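Local coordinates for protein 3-oxosteroid 1-dehydrogenase (Sterolibacterium denitrificans, PDB 7P18) that probably uses FAD to introduce a double bond between C1 and C2 of the A ring of 3-oxosteroids, passing the electrons to an acceptor, at residues H113-H121 with G533-G541; F338-C346 with K458-D469. All blocks are in the same frame, centred on the assembly; numbering follows the deposited sequence.

Interaction 1. Residues H113-H121 with G533-G541. With ANB (androsta-1,4-diene-3,17-dione), chain D.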
# COMPACT_ATOMS: atom_id res chain seq x y z
N HIS A 113 6.62 -12.11 -11.97
CA HIS A 113 6.81 -12.24 -13.43
C HIS A 113 5.49 -12.06 -14.19
O HIS A 113 5.52 -11.59 -15.36
CB HIS A 113 7.47 -13.59 -13.78
CG HIS A 113 8.81 -13.75 -13.15
ND1 HIS A 113 9.91 -13.01 -13.57
CD2 HIS A 113 9.25 -14.56 -12.17
CE1 HIS A 113 10.95 -13.32 -12.85
NE2 HIS A 113 10.58 -14.27 -11.97
N ARG A 114 4.38 -12.42 -13.56
CA ARG A 114 3.06 -12.41 -14.26
C ARG A 114 2.19 -11.21 -13.84
O ARG A 114 1.02 -11.14 -14.30
CB ARG A 114 2.32 -13.72 -13.97
CG ARG A 114 3.06 -14.97 -14.44
CD ARG A 114 2.44 -16.22 -13.83
NE ARG A 114 1.04 -16.32 -14.22
CZ ARG A 114 0.11 -17.01 -13.57
NH1 ARG A 114 0.42 -17.72 -12.50
NH2 ARG A 114 -1.13 -16.99 -14.04
N TYR A 115 2.69 -10.34 -12.98
CA TYR A 115 1.87 -9.26 -12.37
C TYR A 115 1.91 -8.07 -13.33
O TYR A 115 2.90 -7.38 -13.39
CB TYR A 115 2.43 -8.87 -11.01
CG TYR A 115 1.43 -8.30 -10.05
CD1 TYR A 115 0.35 -7.51 -10.46
CD2 TYR A 115 1.58 -8.55 -8.71
CE1 TYR A 115 -0.57 -7.02 -9.54
CE2 TYR A 115 0.65 -8.09 -7.78
CZ TYR A 115 -0.40 -7.31 -8.19
OH TYR A 115 -1.26 -6.90 -7.21
N PRO A 116 0.85 -7.81 -14.11
CA PRO A 116 0.89 -6.75 -15.11
C PRO A 116 0.89 -5.35 -14.51
O PRO A 116 0.33 -5.15 -13.43
CB PRO A 116 -0.41 -6.93 -15.92
CG PRO A 116 -0.89 -8.29 -15.51
CD PRO A 116 -0.46 -8.46 -14.08
N ASP A 117 1.53 -4.41 -15.22
CA ASP A 117 1.38 -2.96 -14.92
C ASP A 117 -0.12 -2.61 -14.91
O ASP A 117 -0.92 -3.23 -15.63
CB ASP A 117 2.15 -2.12 -15.92
CG ASP A 117 3.65 -2.21 -15.77
OD1 ASP A 117 4.12 -2.71 -14.71
OD2 ASP A 117 4.33 -1.78 -16.70
N TYR A 118 -0.51 -1.59 -14.14
CA TYR A 118 -1.96 -1.30 -13.93
C TYR A 118 -2.63 -0.65 -15.14
O TYR A 118 -3.85 -0.63 -15.18
CB TYR A 118 -2.11 -0.47 -12.65
CG TYR A 118 -1.98 -1.27 -11.38
CD1 TYR A 118 -1.51 -2.59 -11.34
CD2 TYR A 118 -2.31 -0.69 -10.17
CE1 TYR A 118 -1.37 -3.28 -10.15
CE2 TYR A 118 -2.19 -1.38 -8.98
CZ TYR A 118 -1.75 -2.68 -8.96
OH TYR A 118 -1.63 -3.31 -7.75
N TYR A 119 -1.89 0.01 -16.03
CA TYR A 119 -2.47 0.80 -17.13
C TYR A 119 -2.03 0.18 -18.47
O TYR A 119 -1.11 0.69 -19.12
CB TYR A 119 -2.06 2.27 -17.05
CG TYR A 119 -2.35 2.98 -15.75
CD1 TYR A 119 -3.63 3.03 -15.21
CD2 TYR A 119 -1.34 3.63 -15.08
CE1 TYR A 119 -3.86 3.70 -14.00
CE2 TYR A 119 -1.57 4.30 -13.89
CZ TYR A 119 -2.85 4.38 -13.37
OH TYR A 119 -3.03 5.06 -12.20
N GLN A 120 -2.63 -0.94 -18.84
CA GLN A 120 -2.19 -1.69 -20.04
C GLN A 120 -2.48 -0.85 -21.29
O GLN A 120 -1.83 -1.10 -22.33
CB GLN A 120 -2.88 -3.05 -20.10
CG GLN A 120 -2.37 -4.02 -19.05
CD GLN A 120 -0.92 -4.39 -19.24
OE1 GLN A 120 -0.52 -4.80 -20.31
NE2 GLN A 120 -0.11 -4.19 -18.19
N HIS A 121 -3.41 0.09 -21.23
CA HIS A 121 -3.76 0.97 -22.38
C HIS A 121 -2.71 2.07 -22.59
O HIS A 121 -2.82 2.76 -23.60
CB HIS A 121 -5.12 1.57 -22.17
CG HIS A 121 -5.22 2.36 -20.91
ND1 HIS A 121 -5.52 1.76 -19.67
CD2 HIS A 121 -5.00 3.67 -20.65
CE1 HIS A 121 -5.55 2.70 -18.74
NE2 HIS A 121 -5.21 3.87 -19.30
N GLY A 533 2.31 11.39 -9.31
CA GLY A 533 1.25 12.36 -9.63
C GLY A 533 -0.11 11.92 -9.08
O GLY A 533 -0.21 11.59 -7.90
N LYS A 534 -1.12 11.82 -9.95
CA LYS A 534 -2.46 11.31 -9.56
C LYS A 534 -2.64 9.87 -10.03
O LYS A 534 -3.75 9.46 -10.30
CB LYS A 534 -3.51 12.26 -10.11
CG LYS A 534 -3.45 13.66 -9.54
CD LYS A 534 -4.38 14.63 -10.22
CE LYS A 534 -4.27 16.03 -9.69
NZ LYS A 534 -5.25 16.88 -10.41
N ALA A 535 -1.53 9.11 -10.12
CA ALA A 535 -1.55 7.77 -10.74
C ALA A 535 -0.88 6.75 -9.83
O ALA A 535 -0.30 7.10 -8.80
CB ALA A 535 -0.91 7.83 -12.10
N TYR A 536 -1.04 5.49 -10.19
CA TYR A 536 -0.48 4.34 -9.47
C TYR A 536 -0.06 3.34 -10.54
O TYR A 536 -0.92 2.74 -11.17
CB TYR A 536 -1.56 3.75 -8.57
CG TYR A 536 -1.09 2.92 -7.43
CD1 TYR A 536 -0.35 1.76 -7.59
CD2 TYR A 536 -1.54 3.23 -6.15
CE1 TYR A 536 0.05 1.00 -6.48
CE2 TYR A 536 -1.20 2.47 -5.05
CZ TYR A 536 -0.36 1.37 -5.21
OH TYR A 536 -0.03 0.68 -4.07
N PRO A 537 1.25 3.29 -10.88
CA PRO A 537 1.67 2.64 -12.13
C PRO A 537 1.55 1.11 -12.17
O PRO A 537 1.35 0.54 -13.25
CB PRO A 537 3.14 3.07 -12.23
CG PRO A 537 3.57 3.30 -10.81
CD PRO A 537 2.36 3.97 -10.20
N GLY A 538 1.67 0.50 -11.01
CA GLY A 538 1.68 -0.95 -10.82
C GLY A 538 1.85 -1.27 -9.36
O GLY A 538 2.14 -0.34 -8.55
N ALA A 539 1.71 -2.54 -9.01
CA ALA A 539 1.93 -2.99 -7.63
C ALA A 539 3.33 -2.59 -7.19
O ALA A 539 4.31 -2.88 -7.93
CB ALA A 539 1.67 -4.48 -7.53
N GLY A 540 3.43 -1.85 -6.08
CA GLY A 540 4.70 -1.25 -5.63
C GLY A 540 4.89 0.19 -6.00
O GLY A 540 6.02 0.70 -5.80
N GLY A 541 3.83 0.86 -6.43
CA GLY A 541 3.89 2.27 -6.83
C GLY A 541 3.93 3.24 -5.67
O GLY A 541 4.14 4.41 -5.95
C1 ANB D . -1.35 -3.79 -2.64
C10 ANB D . -1.07 -5.16 -3.20
C11 ANB D . -2.34 -6.29 -1.21
C12 ANB D . -2.48 -7.50 -0.28
C13 ANB D . -2.31 -8.80 -1.06
C14 ANB D . -0.91 -8.77 -1.69
C15 ANB D . -0.69 -10.22 -2.15
C16 ANB D . -1.37 -11.06 -1.05
C17 ANB D . -2.23 -10.09 -0.26
C18 ANB D . -3.45 -9.03 -2.07
C19 ANB D . -2.17 -5.44 -4.26
C2 ANB D . -0.82 -2.67 -3.11
C3 ANB D . 0.33 -2.71 -4.02
C4 ANB D . 0.92 -4.03 -4.17
C5 ANB D . 0.28 -5.16 -3.88
C6 ANB D . 0.84 -6.50 -4.29
C7 ANB D . 0.71 -7.57 -3.22
C8 ANB D . -0.72 -7.64 -2.69
C9 ANB D . -1.07 -6.26 -2.07
O1 ANB D . 0.77 -1.69 -4.58
O2 ANB D . -2.77 -10.34 0.79
O HOH W 1 1.98 -4.09 -11.41
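Ala535 packs its methyl group against the phenol of Tyr119, whose hydroxyl accepts a nearly straight bond from the next amide, Tyr536 N to Tyr119 OH, at 2.9 Å; Glu365 is a second partner of that hydroxyl. The Tyr536 ring runs alongside that of Tyr118, both pointing the same way, with planes 15° apart but slid until they barely overlap. With CG anti to the backbone nitrogen (chi1 -159°), the Tyr536 phenol extends to the steroid, and its OH donates to O1 of androstadienedione at 2.6 Å. Pro537 O receives Tyr118 N at 3.0 Å as well as the hydroxyl of Tyr73. Gly538 lays its CA over one face of the Tyr118 ring, 3.7 Å from the centroid, a CH-pi contact. The Ala539 backbone continues along that ring toward Tyr118 OH, which bonds to Tyr363, while Ala539 CB sits over a face of the Tyr115 ring, 3.6 Å from Tyr115 CZ; a water links Ala539 N to Pro116 O. A leucine in place of Tyr118 would probably leave the Tyr363 hydroxyl without this mate and the Gly538 backbone without its flat cover. Gly540 N, in the type II turn 538-541, donates to O1 at 3.1 Å. Two donors thus converge on the steroid's 3-keto oxygen, which would probably polarise the carbonyl and favour the enol-like character expected during 1,2-dehydrogenation.

Interaction 2. Residues F338-C346 with K458-D469; sequences FAERNLPGC and KGGNVFDRYYGD. With ANB (androsta-1,4-diene-3,17-dione), chain D.
Lys458 extends its side chain to the backbone of residues 341-343 and delivers its ammonium group to a cluster of carbonyls. NZ bonds Arg341 O at 3.0 Å, in the carbonyl plane, and makes weak bonds to Leu343 O and Asn342 O. Cys477 O and a water shared with Cys346 O also meet this nitrogen, so the buried ammonium is probably stabilised largely by carbonyl dipoles. The other polar link is the amide of Asn342: CG anti to the carbonyl carbon (chi1 -66°) carries ND2 to Asp464 O, at 2.8 Å, tilted somewhat out of the amide plane. That acceptor belongs to the short helix 462-466, whose N-cap is Asn461, with OD1 accepting from Asp464 N; in the other segment, residues 340-342 form a short 3-10 segment ahead of the type II turn 343-346. Apolar packing centres on Tyr467. Ala339 CB stands over the middle of its ring, 3.5 Å from the centroid and only 4° off the normal, while Tyr466 CD2 covers the opposite face. Asn342 crosses the ring obliquely, CB against CB, its amide plane at 85° to the phenol. Pro344 CD rests on Asp469 CB. Leu343 CD2 lies 3.4 Å from Tyr467 O, a buried carbonyl oxygen with no polar partner in the model. Phe338, at the start of its segment, lays a ring face over C11 of the steroid, 3.6 Å from Phe338 CG.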
# COMPACT_ATOMS: atom_id res chain seq x y z
N PHE A 338 -8.15 -5.48 -2.35
CA PHE A 338 -7.11 -5.24 -3.40
C PHE A 338 -7.36 -6.12 -4.61
O PHE A 338 -7.30 -5.57 -5.74
CB PHE A 338 -5.71 -5.44 -2.85
CG PHE A 338 -5.36 -4.49 -1.74
CD1 PHE A 338 -4.87 -3.23 -2.01
CD2 PHE A 338 -5.55 -4.85 -0.41
CE1 PHE A 338 -4.54 -2.36 -0.99
CE2 PHE A 338 -5.24 -3.96 0.60
CZ PHE A 338 -4.73 -2.72 0.31
N ALA A 339 -7.60 -7.42 -4.40
CA ALA A 339 -7.61 -8.43 -5.49
C ALA A 339 -9.01 -8.99 -5.78
O ALA A 339 -9.26 -9.39 -6.93
CB ALA A 339 -6.71 -9.57 -5.08
N GLU A 340 -9.84 -9.11 -4.74
CA GLU A 340 -11.02 -10.03 -4.75
C GLU A 340 -12.13 -9.46 -5.63
O GLU A 340 -12.98 -10.25 -6.12
CB GLU A 340 -11.55 -10.27 -3.34
CG GLU A 340 -10.50 -10.75 -2.37
CD GLU A 340 -9.93 -9.65 -1.50
OE1 GLU A 340 -9.44 -8.62 -2.07
OE2 GLU A 340 -9.91 -9.82 -0.26
N ARG A 341 -12.16 -8.15 -5.87
CA ARG A 341 -13.19 -7.52 -6.73
C ARG A 341 -13.09 -8.04 -8.19
O ARG A 341 -14.10 -7.97 -8.92
CB ARG A 341 -13.09 -5.99 -6.74
CG ARG A 341 -13.32 -5.34 -5.38
CD ARG A 341 -12.97 -3.85 -5.41
NE ARG A 341 -11.53 -3.66 -5.31
CZ ARG A 341 -10.72 -3.31 -6.32
NH1 ARG A 341 -11.20 -3.07 -7.52
NH2 ARG A 341 -9.44 -3.13 -6.09
N ASN A 342 -11.93 -8.51 -8.60
CA ASN A 342 -11.70 -8.98 -10.00
C ASN A 342 -12.39 -10.33 -10.22
O ASN A 342 -12.56 -10.74 -11.41
CB ASN A 342 -10.23 -9.13 -10.34
CG ASN A 342 -9.48 -7.81 -10.35
OD1 ASN A 342 -9.72 -6.98 -9.48
ND2 ASN A 342 -8.50 -7.69 -11.24
N LEU A 343 -12.76 -11.01 -9.14
CA LEU A 343 -13.37 -12.37 -9.20
C LEU A 343 -14.76 -12.31 -9.81
O LEU A 343 -15.47 -11.30 -9.76
CB LEU A 343 -13.35 -13.02 -7.82
CG LEU A 343 -11.95 -13.38 -7.33
CD1 LEU A 343 -11.99 -13.73 -5.85
CD2 LEU A 343 -11.39 -14.55 -8.12
N PRO A 344 -15.17 -13.40 -10.51
CA PRO A 344 -16.41 -13.38 -11.27
C PRO A 344 -17.67 -13.58 -10.41
O PRO A 344 -17.66 -14.44 -9.57
CB PRO A 344 -16.18 -14.55 -12.26
CG PRO A 344 -15.39 -15.50 -11.50
CD PRO A 344 -14.42 -14.64 -10.70
N GLY A 345 -18.69 -12.75 -10.64
CA GLY A 345 -20.00 -12.86 -9.97
C GLY A 345 -20.26 -11.76 -8.95
O GLY A 345 -21.27 -11.86 -8.25
N CYS A 346 -19.39 -10.75 -8.82
CA CYS A 346 -19.65 -9.64 -7.86
C CYS A 346 -19.83 -8.34 -8.63
O CYS A 346 -19.15 -8.14 -9.66
CB CYS A 346 -18.56 -9.54 -6.82
SG CYS A 346 -16.95 -8.99 -7.45
N LYS A 458 -15.17 -4.87 -17.66
CA LYS A 458 -14.46 -5.72 -16.67
C LYS A 458 -13.87 -6.95 -17.39
O LYS A 458 -14.59 -7.55 -18.22
CB LYS A 458 -15.36 -6.19 -15.54
CG LYS A 458 -14.60 -6.86 -14.41
CD LYS A 458 -15.51 -7.49 -13.37
CE LYS A 458 -14.71 -8.04 -12.23
NZ LYS A 458 -15.48 -8.95 -11.36
N GLY A 459 -12.59 -7.25 -17.13
CA GLY A 459 -11.89 -8.42 -17.71
C GLY A 459 -11.39 -8.15 -19.13
O GLY A 459 -10.91 -9.12 -19.77
N GLY A 460 -11.43 -6.90 -19.60
CA GLY A 460 -11.04 -6.54 -20.98
C GLY A 460 -9.54 -6.39 -21.19
O GLY A 460 -9.12 -6.03 -22.31
N ASN A 461 -8.71 -6.62 -20.19
CA ASN A 461 -7.24 -6.52 -20.33
C ASN A 461 -6.58 -7.48 -19.35
O ASN A 461 -7.29 -7.96 -18.46
CB ASN A 461 -6.79 -5.07 -20.12
CG ASN A 461 -6.99 -4.63 -18.70
OD1 ASN A 461 -6.26 -5.05 -17.79
ND2 ASN A 461 -8.01 -3.84 -18.48
N VAL A 462 -5.27 -7.70 -19.48
CA VAL A 462 -4.53 -8.74 -18.70
C VAL A 462 -4.43 -8.35 -17.22
O VAL A 462 -4.31 -9.25 -16.41
CB VAL A 462 -3.15 -9.07 -19.30
CG1 VAL A 462 -3.34 -9.68 -20.67
CG2 VAL A 462 -2.22 -7.86 -19.32
N PHE A 463 -4.47 -7.06 -16.88
CA PHE A 463 -4.44 -6.67 -15.45
C PHE A 463 -5.71 -7.19 -14.78
O PHE A 463 -5.63 -7.92 -13.77
CB PHE A 463 -4.26 -5.16 -15.23
CG PHE A 463 -4.55 -4.81 -13.81
CD1 PHE A 463 -3.68 -5.13 -12.79
CD2 PHE A 463 -5.79 -4.29 -13.48
CE1 PHE A 463 -4.01 -4.86 -11.46
CE2 PHE A 463 -6.12 -4.04 -12.16
CZ PHE A 463 -5.22 -4.31 -11.16
N ASP A 464 -6.87 -6.84 -15.32
CA ASP A 464 -8.18 -7.28 -14.77
C ASP A 464 -8.18 -8.81 -14.60
O ASP A 464 -8.52 -9.32 -13.52
CB ASP A 464 -9.35 -6.92 -15.68
CG ASP A 464 -9.72 -5.45 -15.76
OD1 ASP A 464 -8.87 -4.62 -15.46
OD2 ASP A 464 -10.82 -5.19 -16.25
N ARG A 465 -7.72 -9.53 -15.63
CA ARG A 465 -7.83 -11.01 -15.66
C ARG A 465 -6.82 -11.66 -14.72
O ARG A 465 -7.05 -12.80 -14.35
CB ARG A 465 -7.63 -11.51 -17.09
CG ARG A 465 -8.73 -11.04 -18.04
CD ARG A 465 -8.73 -11.75 -19.35
NE ARG A 465 -7.59 -11.52 -20.21
CZ ARG A 465 -7.51 -10.61 -21.18
NH1 ARG A 465 -8.49 -9.74 -21.40
NH2 ARG A 465 -6.42 -10.54 -21.92
N TYR A 466 -5.78 -10.96 -14.28
CA TYR A 466 -4.76 -11.52 -13.36
C TYR A 466 -5.43 -12.09 -12.10
O TYR A 466 -4.96 -13.10 -11.59
CB TYR A 466 -3.71 -10.46 -13.01
CG TYR A 466 -2.57 -10.95 -12.15
CD1 TYR A 466 -1.69 -11.93 -12.58
CD2 TYR A 466 -2.35 -10.40 -10.90
CE1 TYR A 466 -0.65 -12.37 -11.77
CE2 TYR A 466 -1.31 -10.81 -10.08
CZ TYR A 466 -0.45 -11.81 -10.52
OH TYR A 466 0.55 -12.14 -9.66
N TYR A 467 -6.43 -11.41 -11.56
CA TYR A 467 -7.13 -11.79 -10.32
C TYR A 467 -8.54 -12.32 -10.63
O TYR A 467 -9.35 -12.41 -9.70
CB TYR A 467 -7.13 -10.61 -9.34
CG TYR A 467 -5.83 -10.39 -8.61
CD1 TYR A 467 -5.16 -11.40 -7.94
CD2 TYR A 467 -5.29 -9.11 -8.53
CE1 TYR A 467 -3.98 -11.17 -7.23
CE2 TYR A 467 -4.11 -8.86 -7.83
CZ TYR A 467 -3.44 -9.89 -7.22
OH TYR A 467 -2.31 -9.57 -6.54
N GLY A 468 -8.84 -12.62 -11.90
CA GLY A 468 -10.03 -13.41 -12.26
C GLY A 468 -9.86 -14.90 -11.89
O GLY A 468 -8.81 -15.28 -11.35
N ASP A 469 -10.88 -15.70 -12.15
CA ASP A 469 -10.84 -17.18 -11.94
C ASP A 469 -10.51 -17.81 -13.30
O ASP A 469 -11.32 -17.71 -14.21
CB ASP A 469 -12.16 -17.67 -11.36
CG ASP A 469 -12.19 -19.16 -11.01
OD1 ASP A 469 -11.37 -19.94 -11.59
OD2 ASP A 469 -13.02 -19.50 -10.19
C1 ANB D . -1.35 -3.79 -2.64
C10 ANB D . -1.07 -5.16 -3.20
C11 ANB D . -2.34 -6.29 -1.21
C12 ANB D . -2.48 -7.50 -0.28
C13 ANB D . -2.31 -8.80 -1.06
C14 ANB D . -0.91 -8.77 -1.69
C15 ANB D . -0.69 -10.22 -2.15
C16 ANB D . -1.37 -11.06 -1.05
C17 ANB D . -2.23 -10.09 -0.26
C18 ANB D . -3.45 -9.03 -2.07
C19 ANB D . -2.17 -5.44 -4.26
C2 ANB D . -0.82 -2.67 -3.11
C3 ANB D . 0.33 -2.71 -4.02
C4 ANB D . 0.92 -4.03 -4.17
C5 ANB D . 0.28 -5.16 -3.88
C6 ANB D . 0.84 -6.50 -4.29
C7 ANB D . 0.71 -7.57 -3.22
C8 ANB D . -0.72 -7.64 -2.69
C9 ANB D . -1.07 -6.26 -2.07
O1 ANB D . 0.77 -1.69 -4.58
O2 ANB D . -2.77 -10.34 0.79
O HOH W 2 -18.28 -8.74 -12.12

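Overall arrangement
Interactions 1 and 2 have centres about 15 Å apart and both reach the same bound steroid, from different parts of the chain. In sequence, 338-346 and 458-469 are nested between 113-121 and 533-541. The latter pair joins the loop between strands 109-111 and 131-138 to the loop leading into helix 543-559, beside the flavin; the former joins the loop between strands 335-336 and 347-349 to helix 462-466. They meet directly: Tyr115 OH and Tyr467 OH are 2.9 Å apart, a probable hydrogen bond, and Tyr118 packs on Phe463. Interaction 1 thus holds the steroid's 3-keto end, while Phe338 of interaction 2 packs on one part of its ring skeleton.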